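Local structure of malonyl CoA-acyl carrier protein transacylase (Staphylococcus aureus, 3IM9) at residues 97-101 / 118-122; 161-166 / 206-210; 214-219 / 253-258. The protein transfers the malonyl group from malonyl-CoA to holo-acyl carrier protein, supplying malonyl-ACP for fatty acid biosynthesis. All blocks are in the same frame, centred on the assembly; numbering follows the deposited sequence.

Contact 1: residues 97-101 / 118-122. With CA (calcium ion), chain B.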
loop_
_atom_site.group_PDB
_atom_site.type_symbol
_atom_site.label_atom_id
_atom_site.label_comp_id
_atom_site.label_asym_id
_atom_site.label_seq_id
_atom_site.Cartn_x
_atom_site.Cartn_y
_atom_site.Cartn_z
ATOM N N SER A 97 1.829 1.530 -0.652
ATOM C CA SER A 97 1.889 2.507 0.444
ATOM C C SER A 97 1.983 1.752 1.782
ATOM O O SER A 97 3.050 1.206 2.102
ATOM C CB SER A 97 0.776 3.523 0.386
ATOM O OG SER A 97 0.969 4.491 1.411
ATOM N N LEU A 98 0.910 1.659 2.579
ATOM C CA LEU A 98 0.942 0.797 3.767
ATOM C C LEU A 98 1.404 -0.637 3.371
ATOM O O LEU A 98 2.110 -1.319 4.141
ATOM C CB LEU A 98 -0.481 0.819 4.373
ATOM C CG LEU A 98 -0.684 -0.089 5.616
ATOM C CD1 LEU A 98 -0.900 -1.609 5.256
ATOM C CD2 LEU A 98 0.395 0.125 6.696
ATOM N N GLY A 99 0.883 -1.131 2.264
ATOM C CA GLY A 99 1.184 -2.494 1.847
ATOM C C GLY A 99 2.673 -2.825 1.787
ATOM O O GLY A 99 3.032 -3.999 1.887
ATOM N N GLU A 100 3.527 -1.792 1.586
ATOM C CA GLU A 100 4.958 -2.075 1.535
ATOM C C GLU A 100 5.401 -2.640 2.871
ATOM O O GLU A 100 6.370 -3.419 2.892
ATOM C CB GLU A 100 5.701 -0.770 1.181
ATOM C CG GLU A 100 7.242 -0.993 0.874
ATOM C CD GLU A 100 7.766 0.042 -0.051
ATOM O OE1 GLU A 100 7.078 0.381 -1.036
ATOM O OE2 GLU A 100 8.907 0.500 0.215
ATOM N N TYR A 101 4.759 -2.245 3.975
ATOM C CA TYR A 101 5.114 -2.813 5.318
ATOM C C TYR A 101 4.756 -4.279 5.373
ATOM O O TYR A 101 5.461 -5.063 6.046
ATOM C CB TYR A 101 4.523 -1.975 6.416
ATOM C CG TYR A 101 5.200 -0.651 6.496
ATOM C CD1 TYR A 101 4.738 0.476 5.775
ATOM C CD2 TYR A 101 6.323 -0.493 7.329
ATOM C CE1 TYR A 101 5.388 1.729 5.812
ATOM C CE2 TYR A 101 7.008 0.735 7.373
ATOM C CZ TYR A 101 6.537 1.805 6.623
ATOM O OH TYR A 101 7.251 2.994 6.701
ATOM N N ILE A 118 5.153 0.136 14.080
ATOM C CA ILE A 118 5.634 1.159 13.161
ATOM C C ILE A 118 4.454 1.759 12.319
ATOM O O ILE A 118 4.360 2.996 12.152
ATOM C CB ILE A 118 6.695 0.568 12.206
ATOM C CG1 ILE A 118 7.959 0.482 13.107
ATOM C CG2 ILE A 118 6.955 1.508 11.006
ATOM C CD1 ILE A 118 9.008 -0.398 12.449
ATOM N N VAL A 119 3.557 0.885 11.823
ATOM C CA VAL A 119 2.515 1.447 10.959
ATOM C C VAL A 119 1.429 2.110 11.788
ATOM O O VAL A 119 0.752 3.075 11.289
ATOM C CB VAL A 119 1.889 0.392 10.006
ATOM C CG1 VAL A 119 2.962 -0.171 9.088
ATOM C CG2 VAL A 119 1.045 -0.703 10.701
ATOM N N ARG A 120 1.210 1.714 13.069
ATOM C CA ARG A 120 0.352 2.500 13.887
ATOM C C ARG A 120 0.916 3.928 14.054
ATOM O O ARG A 120 0.137 4.900 13.944
ATOM C CB ARG A 120 0.192 1.768 15.290
ATOM C CG ARG A 120 -0.475 2.636 16.396
ATOM C CD ARG A 120 -1.896 2.919 16.017
ATOM N NE ARG A 120 -2.633 3.360 17.240
ATOM C CZ ARG A 120 -3.886 3.748 17.225
ATOM N NH1 ARG A 120 -4.581 3.789 16.068
ATOM N NH2 ARG A 120 -4.522 4.097 18.397
ATOM N N LYS A 121 2.240 4.077 14.343
ATOM C CA LYS A 121 2.765 5.414 14.430
ATOM C C LYS A 121 2.694 6.151 13.070
ATOM O O LYS A 121 2.350 7.308 13.085
ATOM C CB LYS A 121 4.272 5.308 14.866
ATOM C CG LYS A 121 4.971 6.703 15.071
ATOM C CD LYS A 121 4.420 7.512 16.184
ATOM C CE LYS A 121 4.915 6.993 17.504
ATOM N NZ LYS A 121 4.660 8.001 18.651
ATOM N N ARG A 122 2.975 5.449 11.978
ATOM C CA ARG A 122 2.901 6.076 10.620
ATOM C C ARG A 122 1.487 6.655 10.397
ATOM O O ARG A 122 1.348 7.804 10.020
ATOM C CB ARG A 122 3.125 4.966 9.591
ATOM C CG ARG A 122 3.255 5.486 8.174
ATOM C CD ARG A 122 3.607 4.332 7.250
ATOM N NE ARG A 122 3.703 4.697 5.849
ATOM C CZ ARG A 122 2.688 4.664 5.000
ATOM N NH1 ARG A 122 1.469 4.317 5.393
ATOM N NH2 ARG A 122 2.883 4.926 3.725
HETATM CA CA CA B . 6.543 4.901 4.945
HETATM O O HOH W 1 -0.876 4.729 3.666
#
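Ser97 OG is gripped from several directions. NH2 of Arg122 donates to it over 3.0 Å, with an N-H...O angle of 161° and OG lying nearly in the guanidinium plane. A water sits 2.9 Å from OG and accepts from Arg122 NH1, closing a ring in which both terminal nitrogens converge on one hydroxyl, one directly and one through the water. His207 adds a further hydrogen bond to OG, while Gln71 takes one from NH1 and Gln256 one from NH2, which fixes the rotation of the guanidinium. The group is delivered by a chain that runs extended from CG to NE, with CG anti to the backbone N. Along this path the arginine crosses the Tyr101 ring obliquely, NE coming 3.4 Å from Tyr101 CE1, and the two planes are turned 59° apart. Over one ring face sits Val119: its CG1 is 3.9 Å from the centroid and 30° off the normal, a CH-pi contact. The same methyl meets Leu98 CD2 at 3.5 Å, and Ile118 CG2 touches Tyr101 CE2. Tyr101 OH binds the calcium ion at 2.7 Å; Met253 O and Gln256 OE1 supply the other oxygens, and Arg122 NE lies 3.0 Å from the ion. Ser97, of a GxSxG sequence between strand 92-95 and helix 99-106, has a positive phi, consistent with a nucleophile elbow; with His207 it forms the probable active-site pair. A calcium ion beside the guanidinium is an unusual setting for a cation, which Tyr101 OH and the two carbonyl oxygens would partly offset. Without the metal, the same guanidinium could receive the malonyl carboxylate, as the equivalent arginine does in related acyltransferases.

Contact 2: residues 161-166 / 206-210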
loop_
_atom_site.group_PDB
_atom_site.type_symbol
_atom_site.label_atom_id
_atom_site.label_comp_id
_atom_site.label_asym_id
_atom_site.label_seq_id
_atom_site.Cartn_x
_atom_site.Cartn_y
_atom_site.Cartn_z
ATOM N N ILE A 161 0.392 23.703 -3.798
ATOM C CA ILE A 161 0.850 22.649 -4.714
ATOM C C ILE A 161 -0.138 21.494 -4.781
ATOM O O ILE A 161 -0.875 21.190 -3.824
ATOM C CB ILE A 161 2.234 22.105 -4.336
ATOM C CG1 ILE A 161 2.131 21.394 -3.025
ATOM C CG2 ILE A 161 3.313 23.283 -4.337
ATOM C CD1 ILE A 161 3.276 20.519 -2.799
ATOM N N ILE A 162 -0.153 20.865 -5.954
ATOM C CA ILE A 162 -0.856 19.581 -6.142
ATOM C C ILE A 162 0.078 18.725 -6.991
ATOM O O ILE A 162 0.693 19.234 -7.958
ATOM C CB ILE A 162 -2.211 19.854 -6.770
ATOM C CG1 ILE A 162 -2.979 18.609 -7.009
ATOM C CG2 ILE A 162 -2.106 20.642 -8.032
ATOM C CD1 ILE A 162 -4.482 18.886 -7.468
ATOM N N GLU A 163 0.233 17.448 -6.672
ATOM C CA GLU A 163 1.254 16.615 -7.329
ATOM C C GLU A 163 0.669 15.229 -7.564
ATOM O O GLU A 163 -0.124 14.738 -6.749
ATOM C CB GLU A 163 2.441 16.384 -6.354
ATOM C CG GLU A 163 3.242 17.622 -6.074
ATOM C CD GLU A 163 4.126 17.514 -4.834
ATOM O OE1 GLU A 163 4.893 18.458 -4.588
ATOM O OE2 GLU A 163 4.118 16.529 -4.125
ATOM N N PRO A 164 1.136 14.495 -8.581
ATOM C CA PRO A 164 0.758 13.061 -8.707
ATOM C C PRO A 164 1.321 12.375 -7.486
ATOM O O PRO A 164 2.499 12.614 -7.057
ATOM C CB PRO A 164 1.512 12.626 -9.995
ATOM C CG PRO A 164 1.566 13.926 -10.882
ATOM C CD PRO A 164 1.927 14.979 -9.765
ATOM N N ALA A 165 0.474 11.540 -6.891
ATOM C CA ALA A 165 0.788 10.858 -5.646
ATOM C C ALA A 165 0.786 9.344 -5.811
ATOM O O ALA A 165 1.785 8.690 -5.511
ATOM C CB ALA A 165 -0.189 11.275 -4.555
ATOM N N ASN A 166 -0.323 8.776 -6.281
ATOM C CA ASN A 166 -0.368 7.340 -6.408
ATOM C C ASN A 166 -0.537 7.089 -7.891
ATOM O O ASN A 166 -1.545 7.424 -8.497
ATOM C CB ASN A 166 -1.551 6.668 -5.614
ATOM C CG ASN A 166 -1.578 6.885 -4.144
ATOM O OD1 ASN A 166 -2.680 6.654 -3.531
ATOM N ND2 ASN A 166 -0.532 7.182 -3.517
ATOM N N PHE A 206 -1.427 13.152 1.499
ATOM C CA PHE A 206 -0.477 12.018 1.576
ATOM C C PHE A 206 0.285 11.817 0.275
ATOM O O PHE A 206 -0.216 12.097 -0.845
ATOM C CB PHE A 206 -1.179 10.713 2.005
ATOM C CG PHE A 206 -1.995 10.858 3.293
ATOM C CD1 PHE A 206 -1.554 11.703 4.333
ATOM C CD2 PHE A 206 -3.192 10.154 3.412
ATOM C CE1 PHE A 206 -2.351 11.861 5.532
ATOM C CE2 PHE A 206 -3.937 10.258 4.612
ATOM C CZ PHE A 206 -3.509 11.138 5.627
ATOM N N HIS A 207 1.514 11.344 0.406
ATOM C CA HIS A 207 2.408 11.083 -0.749
ATOM C C HIS A 207 2.625 12.330 -1.613
ATOM O O HIS A 207 2.915 12.239 -2.801
ATOM C CB HIS A 207 1.917 9.874 -1.609
ATOM C CG HIS A 207 2.019 8.623 -0.848
ATOM N ND1 HIS A 207 3.259 8.085 -0.491
ATOM C CD2 HIS A 207 1.071 7.867 -0.268
ATOM C CE1 HIS A 207 3.024 6.958 0.193
ATOM N NE2 HIS A 207 1.718 6.829 0.364
ATOM N N SER A 208 2.539 13.488 -0.981
ATOM C CA SER A 208 2.982 14.767 -1.618
ATOM C C SER A 208 4.157 15.298 -0.787
ATOM O O SER A 208 4.427 14.898 0.395
ATOM C CB SER A 208 1.824 15.769 -1.619
ATOM O OG SER A 208 1.746 16.439 -0.325
ATOM N N SER A 209 4.891 16.218 -1.392
ATOM C CA SER A 209 6.057 16.869 -0.726
ATOM C C SER A 209 5.669 17.580 0.605
ATOM O O SER A 209 6.531 17.744 1.505
ATOM C CB SER A 209 6.713 17.843 -1.735
ATOM O OG SER A 209 5.766 18.846 -2.081
ATOM N N LEU A 210 4.363 17.900 0.792
ATOM C CA LEU A 210 3.939 18.454 2.067
ATOM C C LEU A 210 4.165 17.503 3.254
ATOM O O LEU A 210 4.328 17.983 4.368
ATOM C CB LEU A 210 2.463 18.864 2.025
ATOM C CG LEU A 210 2.101 19.978 0.949
ATOM C CD1 LEU A 210 0.633 20.156 0.896
ATOM C CD2 LEU A 210 2.822 21.257 1.443
HETATM O O HOH W 2 4.373 13.625 -4.854
#
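Two hydrogen bonds join Glu163 to Ser209, one to each carboxylate oxygen. Ser209 OG donates to OE1 over 2.7 Å, and the backbone N of the same residue donates to OE2 over 2.9 Å with an N-H...O angle of 165°. Both donors arrive on the syn side, somewhat out of the carboxylate plane, and this two-point grip fixes how the carboxylate is turned. The glutamate reaches across because its chain is extended beyond CG. Within 206-210, Ser208 OG accepts from Leu210 N, forming an ST turn, and is also bonded to Pro205.

A water lies 3.0 Å from Glu163 OE2 and 2.9 Å from O of His207, the probable active-site histidine. It could donate to either, though it has more acceptors in reach than protons.

Among apolar groups, Ile161 CD1 presses on Ser209 OG at 3.1 Å, a tight contact, and lies 4.0 Å from Leu210 CG, the two side chains running antiparallel alongside each other. Ala165 CB packs 3.9 Å from His207 CB.

Asn166 ND2 makes van der Waals contact with His207 CD2 at 3.7 Å, amide and ring planes 66° apart; Ser97 holds the ring at NE2 and Ser259 O at ND1.

Ala165 and Asn166 form a classic beta bulge opposite Val174 of strand 172-176. By alternation, Glu163 and Ala165 face the loop before helix 215-222, while Ile162 and Pro164 pack against helices 179-188 and 145-155.

Contact 3: residues 214-219 / 253-258. With CA (calcium ion), chain B.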
loop_
_atom_site.group_PDB
_atom_site.type_symbol
_atom_site.label_atom_id
_atom_site.label_comp_id
_atom_site.label_asym_id
_atom_site.label_seq_id
_atom_site.Cartn_x
_atom_site.Cartn_y
_atom_site.Cartn_z
ATOM N N ILE A 214 6.426 15.317 8.596
ATOM C CA ILE A 214 6.466 14.208 9.577
ATOM C C ILE A 214 7.706 13.326 9.430
ATOM O O ILE A 214 7.842 12.345 10.160
ATOM C CB ILE A 214 5.196 13.303 9.497
ATOM C CG1 ILE A 214 5.067 12.601 8.144
ATOM C CG2 ILE A 214 3.934 14.127 9.923
ATOM C CD1 ILE A 214 4.026 11.394 8.185
ATOM N N GLU A 215 8.599 13.700 8.530
ATOM C CA GLU A 215 9.835 12.910 8.265
ATOM C C GLU A 215 10.634 12.728 9.553
ATOM O O GLU A 215 11.048 11.592 9.893
ATOM C CB GLU A 215 10.720 13.636 7.198
ATOM C CG GLU A 215 12.085 13.035 7.058
ATOM C CD GLU A 215 12.854 13.644 5.884
ATOM O OE1 GLU A 215 13.806 12.994 5.434
ATOM O OE2 GLU A 215 12.490 14.761 5.434
ATOM N N GLU A 216 10.877 13.806 10.280
ATOM C CA GLU A 216 11.760 13.637 11.444
ATOM C C GLU A 216 11.147 12.759 12.523
ATOM O O GLU A 216 11.890 11.913 13.087
ATOM C CB GLU A 216 12.133 14.999 12.084
ATOM C CG GLU A 216 13.103 15.845 11.319
ATOM C CD GLU A 216 12.938 17.309 11.765
ATOM O OE1 GLU A 216 13.239 17.624 12.967
ATOM O OE2 GLU A 216 12.415 18.110 10.928
ATOM N N ASP A 217 9.883 12.950 12.831
ATOM C CA ASP A 217 9.231 12.178 13.874
ATOM C C ASP A 217 9.202 10.677 13.476
ATOM O O ASP A 217 9.457 9.766 14.296
ATOM C CB ASP A 217 7.790 12.648 14.106
ATOM C CG ASP A 217 7.738 14.011 14.838
ATOM O OD1 ASP A 217 8.757 14.399 15.440
ATOM O OD2 ASP A 217 6.689 14.696 14.821
ATOM N N PHE A 218 8.937 10.425 12.202
ATOM C CA PHE A 218 8.874 9.046 11.758
ATOM C C PHE A 218 10.257 8.389 11.768
ATOM O O PHE A 218 10.395 7.233 12.251
ATOM C CB PHE A 218 8.212 8.927 10.378
ATOM C CG PHE A 218 7.901 7.491 9.991
ATOM C CD1 PHE A 218 8.536 6.918 8.932
ATOM C CD2 PHE A 218 6.988 6.741 10.761
ATOM C CE1 PHE A 218 8.241 5.554 8.509
ATOM C CE2 PHE A 218 6.707 5.404 10.414
ATOM C CZ PHE A 218 7.312 4.819 9.297
ATOM N N SER A 219 11.276 9.082 11.245
ATOM C CA SER A 219 12.663 8.562 11.297
ATOM C C SER A 219 13.089 8.295 12.701
ATOM O O SER A 219 13.695 7.215 12.912
ATOM C CB SER A 219 13.689 9.509 10.671
ATOM O OG SER A 219 13.386 9.759 9.354
ATOM N N MET A 253 11.729 3.945 3.240
ATOM C CA MET A 253 10.439 4.045 3.898
ATOM C C MET A 253 10.201 5.449 4.393
ATOM O O MET A 253 8.983 5.856 4.502
ATOM C CB MET A 253 10.404 3.092 5.140
ATOM C CG MET A 253 10.496 1.535 4.716
ATOM S SD MET A 253 9.727 1.058 3.191
ATOM C CE MET A 253 7.930 1.382 3.539
ATOM N N VAL A 254 11.258 6.166 4.826
ATOM C CA VAL A 254 11.019 7.529 5.188
ATOM C C VAL A 254 10.687 8.375 3.890
ATOM O O VAL A 254 9.694 9.162 3.892
ATOM C CB VAL A 254 12.293 8.146 5.882
ATOM C CG1 VAL A 254 11.955 9.564 6.284
ATOM C CG2 VAL A 254 12.577 7.279 7.107
ATOM N N LYS A 255 11.437 8.142 2.810
ATOM C CA LYS A 255 11.153 8.916 1.535
ATOM C C LYS A 255 9.761 8.605 0.999
ATOM O O LYS A 255 9.130 9.457 0.410
ATOM C CB LYS A 255 12.149 8.563 0.448
ATOM C CG LYS A 255 13.560 8.943 0.878
ATOM C CD LYS A 255 14.543 8.639 -0.255
ATOM C CE LYS A 255 15.946 9.197 0.208
ATOM N NZ LYS A 255 17.003 8.938 -0.853
ATOM N N GLN A 256 9.288 7.384 1.278
ATOM C CA GLN A 256 7.987 6.926 0.765
ATOM C C GLN A 256 6.872 7.898 1.230
ATOM O O GLN A 256 5.904 8.142 0.480
ATOM C CB GLN A 256 7.688 5.531 1.303
ATOM C CG GLN A 256 6.496 4.853 0.571
ATOM C CD GLN A 256 5.723 3.918 1.506
ATOM O OE1 GLN A 256 5.468 4.240 2.664
ATOM N NE2 GLN A 256 5.362 2.771 1.003
ATOM N N LEU A 257 7.033 8.473 2.400
ATOM C CA LEU A 257 5.995 9.363 2.987
ATOM C C LEU A 257 5.687 10.516 2.063
ATOM O O LEU A 257 4.499 10.939 2.070
ATOM C CB LEU A 257 6.410 9.894 4.364
ATOM C CG LEU A 257 6.663 8.785 5.439
ATOM C CD1 LEU A 257 7.287 9.442 6.644
ATOM C CD2 LEU A 257 5.304 8.120 5.831
ATOM N N TYR A 258 6.711 11.059 1.438
ATOM C CA TYR A 258 6.511 12.324 0.741
ATOM C C TYR A 258 6.754 12.208 -0.727
ATOM O O TYR A 258 6.965 13.233 -1.450
ATOM C CB TYR A 258 7.344 13.462 1.374
ATOM C CG TYR A 258 8.826 13.154 1.505
ATOM C CD1 TYR A 258 9.314 12.663 2.742
ATOM C CD2 TYR A 258 9.677 13.343 0.448
ATOM C CE1 TYR A 258 10.663 12.406 2.868
ATOM C CE2 TYR A 258 11.025 13.066 0.570
ATOM C CZ TYR A 258 11.478 12.600 1.772
ATOM O OH TYR A 258 12.898 12.373 1.791
HETATM CA CA CA B . 6.543 4.901 4.945
#
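Leu257 CD1 fills the tight, buried side of this contact, lying 3.6 Å from Phe218 CD1 and 4.1 Å from Ile214 CD1. Phe218 CD1 comes to the methyl at a slant, whereas Ile214 meets the leucine at about a right angle, so one methyl is shared by two side chains of the facing segment. With its CG anti to the backbone N (chi1 -170°), the Phe218 ring reaches past Leu257 toward the calcium ion, CE1 standing 4.1 Å from Met253 O. Arg122 and Ile118 of helix 112-128 also touch this ring.

Val254 divides this core from the outer side. Both of its methyls stand 3.4 Å from Ser219 OG, and CG1 also meets Glu215 CG at 3.6 Å. The serine proton is used within its own helix: OG donates to Glu215 O from 41° above the carbonyl plane, alongside the bond from Ser219 N to that oxygen.

Toward solvent the fit is looser. The Glu215 carboxylate lies beside Tyr258, their planes 44° apart, and OE1 stays 3.8 Å from the phenol OH.

No hydrogen bond crosses between the segments, so apolar packing carries the contact. Polar groups of 253-258 turn to the metal and the active-site side: Met253 O binds calcium at 2.7 Å and Gln256 OE1 at 2.6 Å, while Gln256 OE1 also accepts from Arg122 and NE2 donates to Ser97 O. With Tyr101 OH as third oxygen, segment 253-258 is tied to helix 99-106 through the ion.

Overall arrangement
Contact 1 holds the probable nucleophile Ser97 and contact 2 the probable catalytic His207, with centres 18 Å apart; they meet where Ser97 OG lies 2.7 Å from His207 NE2. Contact 3 touches both members of the pair. Gln256 NE2 is 3.0 Å from Ser97 O, its OE1 is 2.9 Å from Arg122 NH2, and its carbonyl O takes a weak bond from His207 ND1. Contacts 1 and 3, about 11 Å apart between centres, share the calcium ion, to which 97-101 contributes Tyr101 and 253-258 Met253 and Gln256, with Arg122 NE of 118-122 beside it. Segment 206-210 also packs on 253-258 through Ser208 and Tyr258.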